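Local coordinates for ribosome-inactivating protein (PDB 2G5X) that belongs to the plant ribosome-inactivating proteins, whose fold packs a mixed beta-sheet against a cluster of helices, at residues T145-G149 / K150-G154; S89-Y92 / R93-G97; N49-P53 / F54-T58; I163-M167 / V168-A172. All blocks are in the same frame, centred on the assembly; numbering follows the deposited sequence.

How the contacts relate
All four contacts join neighbours in sequence, yet their chemistry varies with their place in the fold. Contact 4 is the buried one, a turn inside helix 154-173 where main-chain bonds, aliphatic groups and a charged residue meet near the middle of the protein. Contacts 1, 2 and 3 lie at the surface, and there waters bridge polar atoms, backbone to backbone in contacts 1 and 2 and backbone to guanidinium in contact 3. Contact 1 leads into that same helix, contact 2 is a short helix after strand 83-87, and contact 3 turns strand 45-51 into strand 58-64. Contacts 1 and 3 touch through Tyr148 and Asn57, and contact 3 reaches contact 4 where Leu50 packs on Ser164.

Contact 1. Residues T145-G149 / K150-G154; sequences TAVYG and KVFTG
Val147 and Lys150 close a type II beta turn, with the amide of Lys150 donating to Val147 O at 3.1 Å and Gly149 taking the positive phi of 64° at the third position. The turn sits in the link between helix 137-145 and helix 154-173, and it illustrates how one lysine can both close a turn with its backbone and tie down a helix end with its side chain. The aliphatic chain of Lys150 is fully extended beyond CG and runs back over the turn, its CG lying 3.5 Å from Tyr148 O. Its tip, NZ, donates to Thr145 O at 3.0 Å, arriving above the carbonyl plane, 37° out of it, instead of along a lone pair. Thr145 lies near the C-terminal end of helix 137-145, where a positive charge would probably be favourable; the hydroxyl of Thr145 is engaged separately, with Gln141 O. Further along, Phe152 crosses Val147 at about a right angle. The edge of its ring faces Val147 O, with CE2 at 3.4 Å from that oxygen, and the same oxygen also serves Lys150 N. Phe73 and Phe160 pack on Val147, while Val157 and Leu113 are among the neighbours of Phe152. One water ties the two limbs together, donating to Ala146 O at 3.0 Å and to Val151 O at 2.9 Å. Thr153 then N-caps the next helix through Asn156 N, and the apolar join is finished by Val147 CG1, which stands 3.7 Å from Phe152 CE2.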
# COMPACT_ATOMS: atom_id res chain seq x y z
N THR A 145 1.89 15.78 2.67
CA THR A 145 1.64 17.21 2.73
C THR A 145 1.42 17.87 1.36
O THR A 145 0.66 18.83 1.24
CB THR A 145 2.79 17.93 3.45
OG1 THR A 145 2.89 17.43 4.79
CG2 THR A 145 2.56 19.44 3.50
N ALA A 146 2.08 17.35 0.33
CA ALA A 146 1.94 17.90 -1.01
C ALA A 146 0.64 17.47 -1.68
O ALA A 146 0.29 17.97 -2.75
CB ALA A 146 3.14 17.49 -1.87
N VAL A 147 -0.07 16.55 -1.04
CA VAL A 147 -1.32 16.04 -1.59
C VAL A 147 -2.59 16.43 -0.83
O VAL A 147 -3.53 16.98 -1.42
CB VAL A 147 -1.27 14.50 -1.70
CG1 VAL A 147 -2.64 13.94 -2.07
CG2 VAL A 147 -0.24 14.10 -2.75
N TYR A 148 -2.63 16.15 0.46
CA TYR A 148 -3.82 16.43 1.26
C TYR A 148 -4.45 17.82 1.11
O TYR A 148 -3.81 18.85 1.35
CB TYR A 148 -3.52 16.16 2.74
CG TYR A 148 -4.71 16.43 3.65
CD1 TYR A 148 -4.93 17.71 4.16
CD2 TYR A 148 -5.61 15.42 3.97
CE1 TYR A 148 -6.03 17.98 4.97
CE2 TYR A 148 -6.72 15.68 4.78
CZ TYR A 148 -6.93 16.96 5.27
OH TYR A 148 -8.02 17.22 6.06
N GLY A 149 -5.71 17.83 0.69
CA GLY A 149 -6.47 19.06 0.53
C GLY A 149 -6.00 20.07 -0.50
O GLY A 149 -6.44 21.23 -0.47
N LYS A 150 -5.15 19.66 -1.42
CA LYS A 150 -4.66 20.60 -2.43
C LYS A 150 -5.05 20.23 -3.85
O LYS A 150 -5.79 19.27 -4.09
CB LYS A 150 -3.14 20.70 -2.34
CG LYS A 150 -2.63 21.17 -0.98
CD LYS A 150 -1.12 21.19 -0.93
CE LYS A 150 -0.64 21.71 0.42
NZ LYS A 150 0.85 21.77 0.48
N VAL A 151 -4.56 21.03 -4.80
CA VAL A 151 -4.80 20.77 -6.21
C VAL A 151 -3.84 19.63 -6.55
O VAL A 151 -2.66 19.69 -6.22
CB VAL A 151 -4.45 22.00 -7.08
CG1 VAL A 151 -4.46 21.62 -8.55
CG2 VAL A 151 -5.44 23.12 -6.81
N PHE A 152 -4.36 18.58 -7.18
CA PHE A 152 -3.57 17.41 -7.53
C PHE A 152 -2.78 17.54 -8.83
O PHE A 152 -3.32 17.97 -9.84
CB PHE A 152 -4.47 16.18 -7.65
CG PHE A 152 -5.20 15.82 -6.38
CD1 PHE A 152 -6.47 15.23 -6.44
CD2 PHE A 152 -4.63 16.04 -5.14
CE1 PHE A 152 -7.14 14.88 -5.29
CE2 PHE A 152 -5.30 15.69 -3.97
CZ PHE A 152 -6.56 15.10 -4.04
N THR A 153 -1.51 17.15 -8.79
CA THR A 153 -0.67 17.15 -9.97
C THR A 153 -0.24 15.70 -10.14
O THR A 153 -0.17 14.95 -9.16
CB THR A 153 0.60 18.03 -9.82
OG1 THR A 153 1.44 17.47 -8.80
CG2 THR A 153 0.22 19.45 -9.45
N GLY A 154 0.04 15.29 -11.37
CA GLY A 154 0.46 13.92 -11.61
C GLY A 154 1.65 13.52 -10.76
O GLY A 154 1.67 12.43 -10.17
O HOH W 1 -0.59 17.83 -5.57

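Contact 2. Residues S89-Y92 / R93-G97; sequences SDEY and RALSG
The short helix 92-95 offers a compact example of i to i+4 pairing, in which Tyr92 and Ser96 meet through both backbone and side chain. Ser96 N donates to Tyr92 O at 2.8 Å, and Ser96 OG adds a weak bond to the same oxygen at 2.9 Å. With Tyr92 CG set anti to its own amide nitrogen (chi1 -174°), the ring lies beneath Ser96 CB, which stands over its centre in a CH-pi contact, 3.7 Å from the centroid. One residue earlier, Leu95 N donates to Glu91 O at 3.0 Å, and the two side chains run side by side in the same direction. Glu91 bends at chi2 (-73°), which brings OE1 to 3.6 Å from Leu95 CD1; its carboxylate is paired with Arg64 in a salt bridge. At the start of the turn, water replaces the direct bond. One water links Ser89 O to Arg93 N, and a second, 2.9 Å from Ala94 N, links that amide to Asp90 O. The helix follows strand 83-87: Glu91 and Leu95 pack on Val71 of strand 69-76, while Tyr92 and Ser96 lie against Leu109 of strand 108-109.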
# COMPACT_ATOMS: atom_id res chain seq x y z
N SER A 89 -6.93 7.09 -12.61
CA SER A 89 -7.57 7.20 -13.91
C SER A 89 -8.01 5.88 -14.55
O SER A 89 -9.00 5.86 -15.29
CB SER A 89 -6.67 7.96 -14.89
OG SER A 89 -5.49 7.22 -15.16
N ASP A 90 -7.29 4.80 -14.27
CA ASP A 90 -7.61 3.50 -14.85
C ASP A 90 -8.55 2.65 -13.99
O ASP A 90 -8.91 1.54 -14.37
CB ASP A 90 -6.33 2.72 -15.17
CG ASP A 90 -5.47 2.46 -13.95
OD1 ASP A 90 -5.56 3.24 -12.97
OD2 ASP A 90 -4.69 1.48 -13.97
N GLU A 91 -8.94 3.19 -12.84
CA GLU A 91 -9.86 2.50 -11.94
C GLU A 91 -11.16 3.30 -11.81
O GLU A 91 -12.17 2.77 -11.33
CB GLU A 91 -9.23 2.34 -10.55
CG GLU A 91 -8.09 1.32 -10.45
CD GLU A 91 -8.57 -0.13 -10.51
OE1 GLU A 91 -9.80 -0.36 -10.43
OE2 GLU A 91 -7.71 -1.03 -10.62
N TYR A 92 -11.13 4.55 -12.24
CA TYR A 92 -12.29 5.45 -12.14
C TYR A 92 -13.58 4.95 -12.80
O TYR A 92 -14.64 4.97 -12.17
CB TYR A 92 -11.94 6.83 -12.71
CG TYR A 92 -13.03 7.87 -12.53
CD1 TYR A 92 -13.17 8.57 -11.33
CD2 TYR A 92 -13.93 8.15 -13.56
CE1 TYR A 92 -14.18 9.53 -11.17
CE2 TYR A 92 -14.94 9.09 -13.41
CZ TYR A 92 -15.06 9.78 -12.21
OH TYR A 92 -16.07 10.71 -12.06
N ARG A 93 -13.51 4.52 -14.05
CA ARG A 93 -14.72 4.05 -14.72
C ARG A 93 -15.38 2.87 -14.01
O ARG A 93 -16.61 2.80 -13.93
CB ARG A 93 -14.42 3.67 -16.18
CG ARG A 93 -14.00 4.83 -17.06
CD ARG A 93 -15.02 5.98 -17.04
NE ARG A 93 -14.70 6.99 -18.04
CZ ARG A 93 -15.12 6.96 -19.30
NH1 ARG A 93 -15.90 5.97 -19.72
NH2 ARG A 93 -14.74 7.91 -20.15
N ALA A 94 -14.58 1.95 -13.49
CA ALA A 94 -15.13 0.78 -12.82
C ALA A 94 -15.60 1.00 -11.38
O ALA A 94 -16.56 0.36 -10.94
CB ALA A 94 -14.11 -0.36 -12.85
N LEU A 95 -14.96 1.92 -10.67
CA LEU A 95 -15.30 2.15 -9.27
C LEU A 95 -16.04 3.44 -8.89
O LEU A 95 -16.65 3.49 -7.82
CB LEU A 95 -14.02 2.04 -8.42
CG LEU A 95 -13.09 0.85 -8.70
CD1 LEU A 95 -11.88 0.93 -7.79
CD2 LEU A 95 -13.83 -0.46 -8.47
N SER A 96 -15.98 4.46 -9.73
CA SER A 96 -16.62 5.74 -9.40
C SER A 96 -18.08 5.61 -8.98
O SER A 96 -18.52 6.25 -8.03
CB SER A 96 -16.52 6.72 -10.58
OG SER A 96 -17.20 6.23 -11.72
N GLY A 97 -18.84 4.78 -9.70
CA GLY A 97 -20.24 4.60 -9.38
C GLY A 97 -20.50 4.04 -7.99
O GLY A 97 -21.52 4.34 -7.38
O HOH W 2 -11.10 4.05 -15.52
O HOH W 3 -11.97 1.15 -14.59

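Contact 3. Residues N49-P53 / F54-T58; sequences NLVLP and FNRNT
Arg56 folds back over Val51, its guanidinium lying on CG1. Its CB points away from residues 49-53, and two bends, at chi2 (-53°) and chi3 (-60°), bring the rest of the chain back. CD then passes Pro53 O at 3.9 Å. Beyond it NE, CZ and NH2 gather round Val51 CG1, which sits over one face of the guanidinium, 3.9 Å above the plane and offset toward the rim. At the tip, NH1 donates to a water that in turn donates to Pro53 O, so the flat group is tied to the loop as well as packed on it. The backbone closes beneath it: Leu52 N donates to Asn57 O at 3.1 Å, almost straight at 167°, and Arg56 N gives a weak bond to Leu52 O. Asn55 OD1 accepts from Asn57 N at 2.9 Å, an Asx turn, and the same oxygen lies 3.6 Å from Leu52 CB. Pro53 CG rests over one face of the Phe54 ring. Leu52 packs on Phe144 of helix 137-145. With Val51 opposite Thr58 in an antiparallel non-hydrogen-bonded pair, this is a beta hairpin joining strands 45-51 and 58-64 of the mixed sheet.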
# COMPACT_ATOMS: atom_id res chain seq x y z
N ASN A 49 -5.94 3.88 7.00
CA ASN A 49 -5.81 5.29 7.37
C ASN A 49 -4.35 5.66 7.65
O ASN A 49 -3.67 4.97 8.41
CB ASN A 49 -6.62 5.60 8.63
CG ASN A 49 -8.07 5.92 8.34
OD1 ASN A 49 -8.55 5.76 7.22
ND2 ASN A 49 -8.79 6.37 9.37
N LEU A 50 -3.88 6.73 7.02
CA LEU A 50 -2.53 7.23 7.26
C LEU A 50 -2.79 8.59 7.92
O LEU A 50 -3.54 9.41 7.38
CB LEU A 50 -1.75 7.41 5.95
CG LEU A 50 -1.34 6.15 5.18
CD1 LEU A 50 -0.48 6.54 3.97
CD2 LEU A 50 -0.55 5.21 6.09
N VAL A 51 -2.20 8.83 9.09
CA VAL A 51 -2.41 10.08 9.81
C VAL A 51 -1.10 10.79 10.12
O VAL A 51 -0.13 10.16 10.52
CB VAL A 51 -3.14 9.81 11.16
CG1 VAL A 51 -3.45 11.13 11.86
CG2 VAL A 51 -4.41 9.01 10.93
N LEU A 52 -1.07 12.11 9.93
CA LEU A 52 0.13 12.88 10.23
C LEU A 52 0.09 13.27 11.70
O LEU A 52 -0.92 13.78 12.19
CB LEU A 52 0.21 14.15 9.38
CG LEU A 52 0.42 13.98 7.88
CD1 LEU A 52 0.55 15.36 7.25
CD2 LEU A 52 1.67 13.15 7.62
N PRO A 53 1.19 13.05 12.43
CA PRO A 53 1.22 13.40 13.85
C PRO A 53 1.13 14.90 14.13
O PRO A 53 0.63 15.32 15.17
CB PRO A 53 2.54 12.79 14.32
CG PRO A 53 3.41 12.90 13.10
CD PRO A 53 2.47 12.47 12.00
N PHE A 54 1.61 15.71 13.18
CA PHE A 54 1.63 17.17 13.35
C PHE A 54 0.28 17.87 13.44
O PHE A 54 0.03 18.64 14.37
CB PHE A 54 2.41 17.83 12.20
CG PHE A 54 3.68 17.12 11.84
CD1 PHE A 54 3.74 16.31 10.71
CD2 PHE A 54 4.82 17.28 12.62
CE1 PHE A 54 4.91 15.66 10.36
CE2 PHE A 54 6.01 16.63 12.28
CZ PHE A 54 6.05 15.82 11.15
N ASN A 55 -0.58 17.61 12.46
CA ASN A 55 -1.89 18.26 12.38
C ASN A 55 -3.07 17.30 12.39
O ASN A 55 -4.22 17.72 12.30
CB ASN A 55 -1.93 19.10 11.10
CG ASN A 55 -1.42 18.33 9.90
OD1 ASN A 55 -1.72 17.15 9.74
ND2 ASN A 55 -0.66 19.00 9.05
N ARG A 56 -2.77 16.01 12.50
CA ARG A 56 -3.79 14.97 12.53
C ARG A 56 -4.54 14.82 11.21
O ARG A 56 -5.58 14.15 11.16
CB ARG A 56 -4.79 15.24 13.66
CG ARG A 56 -4.14 15.49 15.02
CD ARG A 56 -3.17 14.37 15.41
NE ARG A 56 -3.82 13.06 15.50
CZ ARG A 56 -3.20 11.95 15.91
NH1 ARG A 56 -1.93 11.99 16.26
NH2 ARG A 56 -3.86 10.80 15.96
N ASN A 57 -4.04 15.43 10.14
CA ASN A 57 -4.70 15.30 8.84
C ASN A 57 -4.69 13.81 8.48
O ASN A 57 -3.73 13.10 8.78
CB ASN A 57 -3.97 16.10 7.75
CG ASN A 57 -4.11 17.61 7.93
OD1 ASN A 57 -5.01 18.08 8.63
ND2 ASN A 57 -3.24 18.36 7.27
N THR A 58 -5.75 13.35 7.82
CA THR A 58 -5.87 11.94 7.47
C THR A 58 -6.19 11.67 6.01
O THR A 58 -7.03 12.34 5.41
CB THR A 58 -6.97 11.27 8.33
OG1 THR A 58 -6.65 11.41 9.72
CG2 THR A 58 -7.11 9.79 8.00
O HOH W 4 0.04 13.78 17.38

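Contact 4. Residues I163-M167 / V168-A172; sequences ISIQM and VAEAA
Ile165 and Glu170 lie side by side and point the same way, Ile165 CG2 coming within 4.2 Å of Glu170 CG. They are five positions apart in the chain, and a wider pi-type turn here is marked by the i to i+5 bond from Glu170 N to Ile165 O, 2.9 Å long and nearly straight at 170°. Beside them Gln166 crosses Glu170 obliquely, its amide plane turned 64° from the carboxylate. The next bond, from Ala171 N to Gln166 O, is weak, whereas Val168 N still donates to Ser164 O at 2.8 Å in the ordinary i to i+4 fashion. Val168 fits closely. Its CB stands 3.1 Å from Ser164 O, and because CG2 lies beside the backbone nitrogen (CG1 being anti to it, chi1 -177°), that methyl is also only 3.3 Å from the same oxygen. Ala169 CB in turn lies 3.4 Å from Ile165 O, while Met167 O, which meets Ala171 CB at 3.4 Å, also accepts from Tyr13 OH of helix 10-25. Val168 packs on Phe16 and Leu20 of that helix, and Phe63 of strand 58-64 touches both Val168 and Ala169. Glu170 is held at its end by a salt bridge to Arg173 and a hydrogen bond with Tyr119. The widened turn lies in helix 154-173 of the ribosome-inactivating fold, whose Glu-Ala-Ala-Arg sequence, beginning at Glu170, is a recognised signature of the family.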
# COMPACT_ATOMS: atom_id res chain seq x y z
N ILE A 163 5.34 5.72 -2.59
CA ILE A 163 5.91 5.57 -1.26
C ILE A 163 4.97 4.74 -0.40
O ILE A 163 5.40 3.86 0.36
CB ILE A 163 6.15 6.94 -0.59
CG1 ILE A 163 7.20 7.74 -1.39
CG2 ILE A 163 6.64 6.74 0.84
CD1 ILE A 163 7.38 9.18 -0.91
N SER A 164 3.67 5.01 -0.53
CA SER A 164 2.66 4.28 0.24
C SER A 164 2.64 2.80 -0.15
O SER A 164 2.51 1.93 0.70
CB SER A 164 1.27 4.89 0.01
OG SER A 164 1.19 6.19 0.57
N ILE A 165 2.76 2.51 -1.45
CA ILE A 165 2.76 1.13 -1.91
C ILE A 165 3.94 0.35 -1.30
O ILE A 165 3.77 -0.76 -0.80
CB ILE A 165 2.82 1.07 -3.46
CG1 ILE A 165 1.49 1.57 -4.03
CG2 ILE A 165 3.12 -0.35 -3.93
CD1 ILE A 165 1.52 1.82 -5.53
N GLN A 166 5.12 0.96 -1.33
CA GLN A 166 6.31 0.32 -0.78
C GLN A 166 6.21 0.07 0.72
O GLN A 166 6.43 -1.05 1.19
CB GLN A 166 7.54 1.19 -1.04
CG GLN A 166 7.94 1.31 -2.50
CD GLN A 166 8.81 0.15 -2.95
OE1 GLN A 166 8.44 -1.01 -2.80
NE2 GLN A 166 9.97 0.46 -3.53
N MET A 167 5.87 1.12 1.47
CA MET A 167 5.79 1.04 2.92
C MET A 167 4.58 0.34 3.52
O MET A 167 4.63 -0.13 4.66
CB MET A 167 5.91 2.45 3.51
CG MET A 167 7.24 3.13 3.19
SD MET A 167 7.37 4.82 3.82
CE MET A 167 7.65 4.53 5.56
N VAL A 168 3.50 0.24 2.75
CA VAL A 168 2.28 -0.41 3.24
C VAL A 168 2.02 -1.76 2.58
O VAL A 168 2.02 -2.79 3.25
CB VAL A 168 1.04 0.51 3.04
CG1 VAL A 168 -0.20 -0.15 3.63
CG2 VAL A 168 1.28 1.86 3.71
N ALA A 169 1.82 -1.77 1.26
CA ALA A 169 1.53 -3.01 0.55
C ALA A 169 2.69 -4.01 0.44
O ALA A 169 2.54 -5.18 0.81
CB ALA A 169 0.98 -2.70 -0.85
N GLU A 170 3.83 -3.57 -0.07
CA GLU A 170 4.97 -4.48 -0.22
C GLU A 170 5.48 -4.96 1.13
O GLU A 170 5.87 -6.13 1.28
CB GLU A 170 6.09 -3.79 -1.01
CG GLU A 170 5.66 -3.31 -2.39
CD GLU A 170 5.44 -4.44 -3.40
OE1 GLU A 170 5.21 -5.60 -2.98
OE2 GLU A 170 5.47 -4.16 -4.61
N ALA A 171 5.47 -4.08 2.13
CA ALA A 171 5.91 -4.45 3.47
C ALA A 171 4.95 -5.47 4.07
O ALA A 171 5.35 -6.36 4.81
CB ALA A 171 5.99 -3.21 4.36
N ALA A 172 3.66 -5.34 3.75
CA ALA A 172 2.67 -6.29 4.26
C ALA A 172 2.94 -7.67 3.66
O ALA A 172 2.86 -8.69 4.35
CB ALA A 172 1.27 -5.82 3.90